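Local structure of extracellular solute-binding protein, family 5 (Chelativorans sp., 6WM6) at residues Met351-Phe356 against Glu513-Ala518; Ala121-Gly126 against Pro215-Gly220; Gln111-Arg116 against Ala174-Pro179. The protein binds EDTA and other aminopolycarboxylates in the periplasm, probably delivering them to an ABC transporter for uptake. One frame throughout, in Å; residues are numbered along the deposited sequence. Where two conformers were deposited one is given.

Contact 1 (Met351-Phe356 against Glu513-Ala518); sequences MGSVMF and EADELA
Two flat groups meet here, the ring of Phe-356 and the carboxylate of Asp-515, with their planes 73° apart. OD2 of Asp-515 lies at the ring edge, near the ring plane and 3.7 Å from CD2 of Phe-356, whereas CB of Met-355 sits over one ring face, toward the rim. Both carboxylate oxygens are gripped by the loop 351-356. The Ser-353 hydroxyl donates to OD2 from the syn side but 31° out of the carboxylate plane, with Ser-353 OG 2.6 Å from Asp-515 OD2. The backbone N-H of Val-354 meets the syn lone pair of OD1, Val-354 N lying 3.1 Å from Asp-515 OD1. CG of Asp-515 stands anti to its own backbone nitrogen (chi1 -159°), which carries the carboxylate off helix 504-521 into the loop. Ser-353 OG in turn accepts the N-H groups of Met-355 and Phe-356, an ST turn and an ST motif sharing one oxygen, and these two amides fix where the hydroxyl stands. Beside this polar centre the extended Met-355 side chain runs alongside Asp-515 in the opposite sense, Met-355 SD 3.6 Å from Asp-515 N, and CE of Met-355 ends against the methyls of Ala-514 and Ala-518. Val-354 CG2 packs 4.0 Å from Ala-518 CB. Arg-366 adds a salt bridge to OD2 and also pairs with Glu-516 of the same helix. Replacing Asp-515 with alanine would probably leave the Ser-353 hydroxyl and the Val-354 amide without their acceptors and Arg-366 short of one carboxylate. With a hydroxyl, an amide and a guanidinium around it, the buried carboxylate is likely to stay ionised and to tie an irregular loop to the helix through polar bonds as well as apolar contact.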
loop_
_atom_site.group_PDB
_atom_site.type_symbol
_atom_site.label_atom_id
_atom_site.label_comp_id
_atom_site.label_asym_id
_atom_site.label_seq_id
_atom_site.Cartn_x
_atom_site.Cartn_y
_atom_site.Cartn_z
ATOM N N MET A 351 -2.327 -15.692 6.059
ATOM C CA MET A 351 -3.032 -14.547 6.613
ATOM C C MET A 351 -4.495 -14.927 6.781
ATOM O O MET A 351 -5.203 -15.159 5.782
ATOM C CB MET A 351 -2.886 -13.315 5.747
ATOM C CG MET A 351 -3.537 -12.097 6.387
ATOM S SD MET A 351 -3.008 -10.612 5.512
ATOM C CE MET A 351 -4.255 -9.448 6.091
ATOM N N GLY A 352 -4.942 -15.032 8.026
ATOM C CA GLY A 352 -6.294 -15.458 8.317
ATOM C C GLY A 352 -7.184 -14.382 8.897
ATOM O O GLY A 352 -8.174 -14.672 9.545
ATOM N N SER A 353 -6.823 -13.123 8.672
ATOM C CA SER A 353 -7.588 -11.949 9.069
ATOM C C SER A 353 -7.747 -11.060 7.844
ATOM O O SER A 353 -6.926 -11.091 6.937
ATOM C CB SER A 353 -6.770 -11.191 10.123
ATOM O OG SER A 353 -7.275 -9.890 10.388
ATOM N N VAL A 354 -8.812 -10.255 7.833
ATOM C CA VAL A 354 -8.997 -9.239 6.790
ATOM C C VAL A 354 -8.732 -7.842 7.314
ATOM O O VAL A 354 -8.942 -6.863 6.585
ATOM C CB VAL A 354 -10.356 -9.341 6.073
ATOM C CG1 VAL A 354 -10.438 -10.630 5.281
ATOM C CG2 VAL A 354 -11.516 -9.215 7.037
ATOM N N MET A 355 -8.238 -7.715 8.536
ATOM C CA MET A 355 -7.955 -6.407 9.106
ATOM C C MET A 355 -6.561 -6.241 9.673
ATOM O O MET A 355 -6.135 -5.089 9.879
ATOM C CB MET A 355 -8.980 -6.044 10.166
ATOM C CG MET A 355 -10.351 -5.861 9.499
ATOM S SD MET A 355 -11.586 -5.279 10.617
ATOM C CE MET A 355 -13.020 -5.465 9.568
ATOM N N PHE A 356 -5.835 -7.325 9.908
ATOM C CA PHE A 356 -4.510 -7.287 10.507
ATOM C C PHE A 356 -3.583 -8.221 9.744
ATOM O O PHE A 356 -3.947 -9.359 9.435
ATOM C CB PHE A 356 -4.558 -7.812 11.955
ATOM C CG PHE A 356 -5.561 -7.110 12.835
ATOM C CD1 PHE A 356 -5.282 -5.858 13.377
ATOM C CD2 PHE A 356 -6.757 -7.712 13.149
ATOM C CE1 PHE A 356 -6.196 -5.238 14.219
ATOM C CE2 PHE A 356 -7.676 -7.087 13.985
ATOM C CZ PHE A 356 -7.387 -5.854 14.518
ATOM N N GLU A 513 -13.344 -7.223 16.983
ATOM C CA GLU A 513 -14.749 -7.603 16.858
ATOM C C GLU A 513 -15.255 -7.416 15.439
ATOM O O GLU A 513 -16.052 -8.231 14.936
ATOM C CB GLU A 513 -15.595 -6.811 17.860
ATOM C CG GLU A 513 -17.026 -7.310 17.923
ATOM C CD GLU A 513 -17.933 -6.490 18.832
ATOM O OE1 GLU A 513 -17.474 -5.497 19.448
ATOM O OE2 GLU A 513 -19.135 -6.847 18.930
ATOM N N ALA A 514 -14.817 -6.357 14.766
ATOM C CA ALA A 514 -15.221 -6.142 13.381
ATOM C C ALA A 514 -14.609 -7.190 12.465
ATOM O O ALA A 514 -15.255 -7.634 11.522
ATOM C CB ALA A 514 -14.819 -4.745 12.919
ATOM N N ASP A 515 -13.376 -7.608 12.729
ATOM C CA ASP A 515 -12.757 -8.673 11.953
ATOM C C ASP A 515 -13.562 -9.959 12.073
ATOM O O ASP A 515 -13.780 -10.666 11.074
ATOM C CB ASP A 515 -11.313 -8.863 12.425
ATOM C CG ASP A 515 -10.404 -9.561 11.430
ATOM O OD1 ASP A 515 -10.678 -9.603 10.203
ATOM O OD2 ASP A 515 -9.354 -10.063 11.882
ATOM N N GLU A 516 -14.031 -10.284 13.282
ATOM C CA GLU A 516 -14.863 -11.473 13.476
ATOM C C GLU A 516 -16.131 -11.377 12.641
ATOM O O GLU A 516 -16.495 -12.321 11.931
ATOM C CB GLU A 516 -15.216 -11.632 14.965
ATOM C CG GLU A 516 -14.020 -11.762 15.918
ATOM C CD GLU A 516 -13.401 -13.134 16.009
ATOM O OE1 GLU A 516 -13.960 -14.098 15.465
ATOM O OE2 GLU A 516 -12.330 -13.259 16.673
ATOM N N LEU A 517 -16.833 -10.248 12.719
ATOM C CA LEU A 517 -18.085 -10.086 11.971
ATOM C C LEU A 517 -17.831 -10.100 10.471
ATOM O O LEU A 517 -18.632 -10.638 9.705
ATOM C CB LEU A 517 -18.770 -8.794 12.393
ATOM C CG LEU A 517 -19.277 -8.742 13.834
ATOM C CD1 LEU A 517 -19.768 -7.345 14.183
ATOM C CD2 LEU A 517 -20.378 -9.771 14.079
ATOM N N ALA A 518 -16.753 -9.485 10.016
ATOM C CA ALA A 518 -16.452 -9.486 8.592
ATOM C C ALA A 518 -16.189 -10.903 8.100
ATOM O O ALA A 518 -16.621 -11.282 7.012
ATOM C CB ALA A 518 -15.260 -8.581 8.325
#

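Contact 2 (Ala121-Gly126 against Pro215-Gly220); sequences AVWSDG and PAWSGG
A type I beta turn, Trp-123 to Gly-126, docks on the loop that leads into strand 222-228, and Ser-124 and Ser-218 make the joint. Ser-218 N donates to the side-chain oxygen of Ser-124, with Ser-218 N 2.9 Å from Ser-124 OG at an N-H...O angle of 139°. The return bond, Ser-124 N to Ser-218 O at 2.8 Å, is weak because it bends to 125°. The Ser-124 hydroxyl stands between its own backbone nitrogen and carbonyl carbon (chi1 51°), a placing that sets OG before the Ser-218 amide. Ser-218 also forms an ST turn, its OG accepting from Gly-220 N and bonding to Tyr-222 O. Gly-219, without a side chain, lets the Trp-123 indole come close, CE3 of Trp-123 lying 3.6 Å from Gly-219 N. CE3 of Trp-217 comes within 4.1 Å of Trp-123 CZ3, the two six-membered rings nearly perpendicular but obliquely placed. CB of Pro-215 lies over one face of the Trp-217 indole, toward the rim. Trp-123 NE1 hydrogen-bonds to Asp-133 OD2 of helix 131-141, and Asp-125 OD2 bonds to His-194 of helix 193-196.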
loop_
_atom_site.group_PDB
_atom_site.type_symbol
_atom_site.label_atom_id
_atom_site.label_comp_id
_atom_site.label_asym_id
_atom_site.label_seq_id
_atom_site.Cartn_x
_atom_site.Cartn_y
_atom_site.Cartn_z
ATOM N N ALA A 121 14.538 24.327 8.260
ATOM C CA ALA A 121 13.783 23.659 7.204
ATOM C C ALA A 121 13.273 24.701 6.200
ATOM O O ALA A 121 12.507 25.612 6.551
ATOM C CB ALA A 121 12.623 22.869 7.782
ATOM N N VAL A 122 13.717 24.557 4.955
ATOM C CA VAL A 122 13.419 25.487 3.879
ATOM C C VAL A 122 13.105 24.721 2.603
ATOM O O VAL A 122 13.562 23.589 2.399
ATOM C CB VAL A 122 14.593 26.467 3.615
ATOM C CG1 VAL A 122 14.901 27.310 4.851
ATOM C CG2 VAL A 122 15.838 25.709 3.129
ATOM N N TRP A 123 12.326 25.363 1.727
ATOM C CA TRP A 123 12.158 24.894 0.354
ATOM C C TRP A 123 13.408 25.231 -0.447
ATOM O O TRP A 123 14.265 26.009 -0.018
ATOM C CB TRP A 123 10.905 25.523 -0.258
ATOM C CG TRP A 123 9.639 25.136 0.427
ATOM C CD1 TRP A 123 8.901 25.895 1.302
ATOM C CD2 TRP A 123 8.952 23.882 0.317
ATOM N NE1 TRP A 123 7.798 25.198 1.726
ATOM C CE2 TRP A 123 7.804 23.960 1.140
ATOM C CE3 TRP A 123 9.196 22.714 -0.405
ATOM C CZ2 TRP A 123 6.915 22.898 1.278
ATOM C CZ3 TRP A 123 8.307 21.659 -0.282
ATOM C CH2 TRP A 123 7.194 21.751 0.561
ATOM N N SER A 124 13.496 24.669 -1.657
ATOM C CA SER A 124 14.704 24.784 -2.471
ATOM C C SER A 124 14.969 26.191 -2.959
ATOM O O SER A 124 16.074 26.451 -3.446
ATOM C CB SER A 124 14.617 23.816 -3.650
ATOM O OG SER A 124 13.399 23.986 -4.335
ATOM N N ASP A 125 14.002 27.080 -2.866
ATOM C CA ASP A 125 14.194 28.492 -3.203
ATOM C C ASP A 125 14.537 29.336 -1.974
ATOM O O ASP A 125 14.607 30.574 -2.082
ATOM C CB ASP A 125 12.948 29.040 -3.909
ATOM C CG ASP A 125 11.664 28.864 -3.098
ATOM O OD1 ASP A 125 11.715 28.458 -1.910
ATOM O OD2 ASP A 125 10.570 29.145 -3.663
ATOM N N GLY A 126 14.786 28.699 -0.829
ATOM C CA GLY A 126 15.141 29.384 0.391
ATOM C C GLY A 126 13.978 29.835 1.246
ATOM O O GLY A 126 14.198 30.306 2.373
ATOM N N PRO A 215 7.665 18.947 -11.129
ATOM C CA PRO A 215 7.964 19.886 -10.037
ATOM C C PRO A 215 9.351 20.484 -10.208
ATOM O O PRO A 215 10.327 19.754 -10.396
ATOM C CB PRO A 215 7.867 19.016 -8.777
ATOM C CG PRO A 215 8.028 17.587 -9.280
ATOM C CD PRO A 215 7.448 17.568 -10.651
ATOM N N ALA A 216 9.430 21.812 -10.110
ATOM C CA ALA A 216 10.695 22.532 -10.126
ATOM C C ALA A 216 11.250 22.756 -8.724
ATOM O O ALA A 216 12.423 23.109 -8.577
ATOM C CB ALA A 216 10.522 23.881 -10.829
ATOM N N TRP A 217 10.448 22.500 -7.705
ATOM C CA TRP A 217 10.755 22.766 -6.308
ATOM C C TRP A 217 11.092 21.469 -5.583
ATOM O O TRP A 217 10.861 20.365 -6.072
ATOM C CB TRP A 217 9.507 23.407 -5.654
ATOM C CG TRP A 217 8.257 22.617 -5.955
ATOM C CD1 TRP A 217 7.362 22.871 -6.960
ATOM C CD2 TRP A 217 7.800 21.429 -5.304
ATOM N NE1 TRP A 217 6.380 21.917 -6.965
ATOM C CE2 TRP A 217 6.611 21.023 -5.956
ATOM C CE3 TRP A 217 8.259 20.681 -4.216
ATOM C CZ2 TRP A 217 5.895 19.885 -5.560
ATOM C CZ3 TRP A 217 7.533 19.541 -3.828
ATOM C CH2 TRP A 217 6.371 19.173 -4.502
ATOM N N SER A 218 11.637 21.626 -4.377
ATOM C CA SER A 218 11.885 20.488 -3.515
ATOM C C SER A 218 11.974 20.934 -2.069
ATOM O O SER A 218 12.426 22.040 -1.777
ATOM C CB SER A 218 13.213 19.812 -3.894
ATOM O OG SER A 218 13.513 18.800 -2.953
ATOM N N GLY A 219 11.545 20.052 -1.162
ATOM C CA GLY A 219 11.813 20.193 0.256
ATOM C C GLY A 219 12.601 19.020 0.800
ATOM O O GLY A 219 12.590 18.752 2.015
ATOM N N GLY A 220 13.266 18.293 -0.104
ATOM C CA GLY A 220 13.991 17.083 0.240
ATOM C C GLY A 220 15.414 17.109 -0.265
ATOM O O GLY A 220 15.918 18.142 -0.727
#

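Contact 3 (Gln111-Arg116 against Ala174-Pro179); sequences QTVVYR and ATFSEP
Strand 111-116 runs antiparallel to strand 174-176, the axes 4.8 Å apart at their closest and 165° between directions. Val-113 and Ala-174 form a hydrogen-bonded pair: Val-113 N lies 2.9 Å from Ala-174 O, and Ala-174 N returns the bond to Val-113 O. Thr-112 and Thr-175 are the adjacent non-hydrogen-bonded pair; Thr-112 CA also makes a CA-H...O contact of 3.2 Å with Ala-174 O. One step further, Phe-176 N donates to Gln-111 O at 2.9 Å. The Gln-111 side chain leaves with CG anti to the backbone N (chi1 177°) and stays extended, which brings its amide across the Phe-176 ring, NE2 over the ring centre 3.6 Å above the plane. Amide and ring are tilted by 41°, so this is no flat stack. Gln-111 CG touches Phe-176 CD1. Gln-111 OE1 accepts from Phe-180 N and lies 3.3 Å from Pro-179 CA, so the loop after the strand packs against the amide. Val-113 CG2 meets Phe-176 CE1 obliquely, 3.8 Å away. On the face carrying Thr-112 and Thr-175, one water joins the two hydroxyl oxygens, Thr-112 OG1 also bonding to Pro-110 O. A second water accepts from Gln-111 N and donates weakly to Phe-176 O. Strands 111-117 and 171-176 are the two inner strands of a four-stranded antiparallel sheet, strand 100-108 bonding to 111-117 on one side and strand 160-165 lying beyond 171-176 on the other. Ala-174 and Phe-176 rest on Ile-160 of that outer strand, Val-113 packs on Trp-183, and Tyr-115 meets the rings of Phe-134, from helix 131-141, and Phe-187.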
loop_
_atom_site.group_PDB
_atom_site.type_symbol
_atom_site.label_atom_id
_atom_site.label_comp_id
_atom_site.label_asym_id
_atom_site.label_seq_id
_atom_site.Cartn_x
_atom_site.Cartn_y
_atom_site.Cartn_z
ATOM N N GLN A 111 -8.627 17.073 21.556
ATOM C CA GLN A 111 -7.369 16.563 21.040
ATOM C C GLN A 111 -6.615 17.665 20.295
ATOM O O GLN A 111 -7.155 18.320 19.394
ATOM C CB GLN A 111 -7.594 15.364 20.116
ATOM C CG GLN A 111 -6.339 14.821 19.492
ATOM C CD GLN A 111 -6.530 13.489 18.798
ATOM O OE1 GLN A 111 -7.296 12.636 19.261
ATOM N NE2 GLN A 111 -5.835 13.293 17.700
ATOM N N THR A 112 -5.361 17.876 20.680
ATOM C CA THR A 112 -4.536 18.956 20.164
ATOM C C THR A 112 -3.154 18.397 19.894
ATOM O O THR A 112 -2.592 17.695 20.745
ATOM C CB THR A 112 -4.437 20.093 21.199
ATOM O OG1 THR A 112 -5.742 20.565 21.566
ATOM C CG2 THR A 112 -3.655 21.250 20.612
ATOM N N VAL A 113 -2.625 18.690 18.715
ATOM C CA VAL A 113 -1.278 18.302 18.320
ATOM C C VAL A 113 -0.510 19.567 17.970
ATOM O O VAL A 113 -1.022 20.423 17.236
ATOM C CB VAL A 113 -1.282 17.328 17.130
ATOM C CG1 VAL A 113 0.154 17.074 16.637
ATOM C CG2 VAL A 113 -1.965 16.028 17.494
ATOM N N VAL A 114 0.710 19.691 18.491
ATOM C CA VAL A 114 1.591 20.822 18.200
ATOM C C VAL A 114 2.814 20.310 17.465
ATOM O O VAL A 114 3.481 19.367 17.930
ATOM C CB VAL A 114 2.006 21.580 19.478
ATOM C CG1 VAL A 114 3.018 22.672 19.142
ATOM C CG2 VAL A 114 0.785 22.176 20.134
ATOM N N TYR A 115 3.101 20.919 16.319
ATOM C CA TYR A 115 4.294 20.647 15.529
ATOM C C TYR A 115 5.231 21.837 15.679
ATOM O O TYR A 115 4.813 22.989 15.510
ATOM C CB TYR A 115 3.969 20.464 14.043
ATOM C CG TYR A 115 2.985 19.366 13.707
ATOM C CD1 TYR A 115 1.625 19.620 13.689
ATOM C CD2 TYR A 115 3.410 18.070 13.402
ATOM C CE1 TYR A 115 0.713 18.627 13.374
ATOM C CE2 TYR A 115 2.509 17.071 13.105
ATOM C CZ TYR A 115 1.164 17.349 13.092
ATOM O OH TYR A 115 0.234 16.364 12.807
ATOM N N ARG A 116 6.491 21.584 15.979
ATOM C CA ARG A 116 7.526 22.616 15.979
ATOM C C ARG A 116 8.473 22.280 14.835
ATOM O O ARG A 116 9.172 21.256 14.876
ATOM C CB ARG A 116 8.223 22.703 17.332
ATOM C CG ARG A 116 7.265 23.229 18.407
ATOM C CD ARG A 116 7.853 23.301 19.816
ATOM N NE ARG A 116 6.802 23.621 20.788
ATOM C CZ ARG A 116 6.399 24.853 21.092
ATOM N NH1 ARG A 116 6.965 25.908 20.522
ATOM N NH2 ARG A 116 5.430 25.032 21.979
ATOM N N ALA A 174 -2.787 21.987 15.738
ATOM C CA ALA A 174 -3.960 21.333 15.165
ATOM C C ALA A 174 -4.930 20.976 16.281
ATOM O O ALA A 174 -4.560 20.256 17.218
ATOM C CB ALA A 174 -3.556 20.055 14.432
ATOM N N THR A 175 -6.155 21.465 16.182
ATOM C CA THR A 175 -7.210 21.131 17.135
ATOM C C THR A 175 -8.257 20.264 16.435
ATOM O O THR A 175 -8.757 20.643 15.371
ATOM C CB THR A 175 -7.859 22.394 17.705
ATOM O OG1 THR A 175 -6.857 23.227 18.303
ATOM C CG2 THR A 175 -8.892 22.019 18.778
ATOM N N PHE A 176 -8.561 19.110 17.023
ATOM C CA PHE A 176 -9.449 18.118 16.437
ATOM C C PHE A 176 -10.869 18.263 16.970
ATOM O O PHE A 176 -11.086 18.590 18.139
ATOM C CB PHE A 176 -8.933 16.703 16.763
ATOM C CG PHE A 176 -7.655 16.323 16.048
ATOM C CD1 PHE A 176 -6.445 16.901 16.395
ATOM C CD2 PHE A 176 -7.679 15.370 15.046
ATOM C CE1 PHE A 176 -5.267 16.527 15.740
ATOM C CE2 PHE A 176 -6.507 14.990 14.401
ATOM C CZ PHE A 176 -5.321 15.571 14.731
ATOM N N SER A 177 -11.840 17.990 16.105
ATOM C CA SER A 177 -13.242 18.011 16.533
ATOM C C SER A 177 -13.658 16.761 17.295
ATOM O O SER A 177 -14.685 16.786 18.002
ATOM C CB SER A 177 -14.152 18.198 15.313
ATOM O OG SER A 177 -13.925 17.181 14.349
ATOM N N GLU A 178 -12.914 15.676 17.157
ATOM C CA GLU A 178 -13.159 14.443 17.890
ATOM C C GLU A 178 -11.870 13.641 17.912
ATOM O O GLU A 178 -10.964 13.914 17.119
ATOM C CB GLU A 178 -14.294 13.632 17.251
ATOM C CG GLU A 178 -14.025 13.205 15.829
ATOM C CD GLU A 178 -15.208 12.479 15.217
ATOM O OE1 GLU A 178 -15.344 11.257 15.450
ATOM O OE2 GLU A 178 -16.009 13.133 14.519
ATOM N N PRO A 179 -11.763 12.658 18.805
ATOM C CA PRO A 179 -10.498 11.919 18.933
ATOM C C PRO A 179 -10.146 11.175 17.651
ATOM O O PRO A 179 -11.006 10.661 16.939
ATOM C CB PRO A 179 -10.764 10.935 20.071
ATOM C CG PRO A 179 -11.926 11.510 20.829
ATOM C CD PRO A 179 -12.756 12.240 19.816
HETATM O O HOH W 1 -11.192 16.030 20.230
HETATM O O HOH W 2 -6.593 23.146 20.939
#

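Overall arrangement
Contacts 2 and 3 are interleaved along the chain: strand 111-117 of contact 3 leads into the loop 121-126 of contact 2, and 174-179 comes before 215-220. Their centres are 27 Å apart and their nearest atoms about 8 Å, so they belong to one neighbourhood without touching, with helix 131-141 giving Asp-133 to one and Phe-134 to the other. Contact 1 follows in series, opening only after contacts 2 and 3 have closed, its centre 42 Å from that of contact 2 and 30 Å from that of contact 3. Contacts 1 and 2 lie on opposite sides of the chain's centre, consistent with places in different lobes of the periplasmic binding fold.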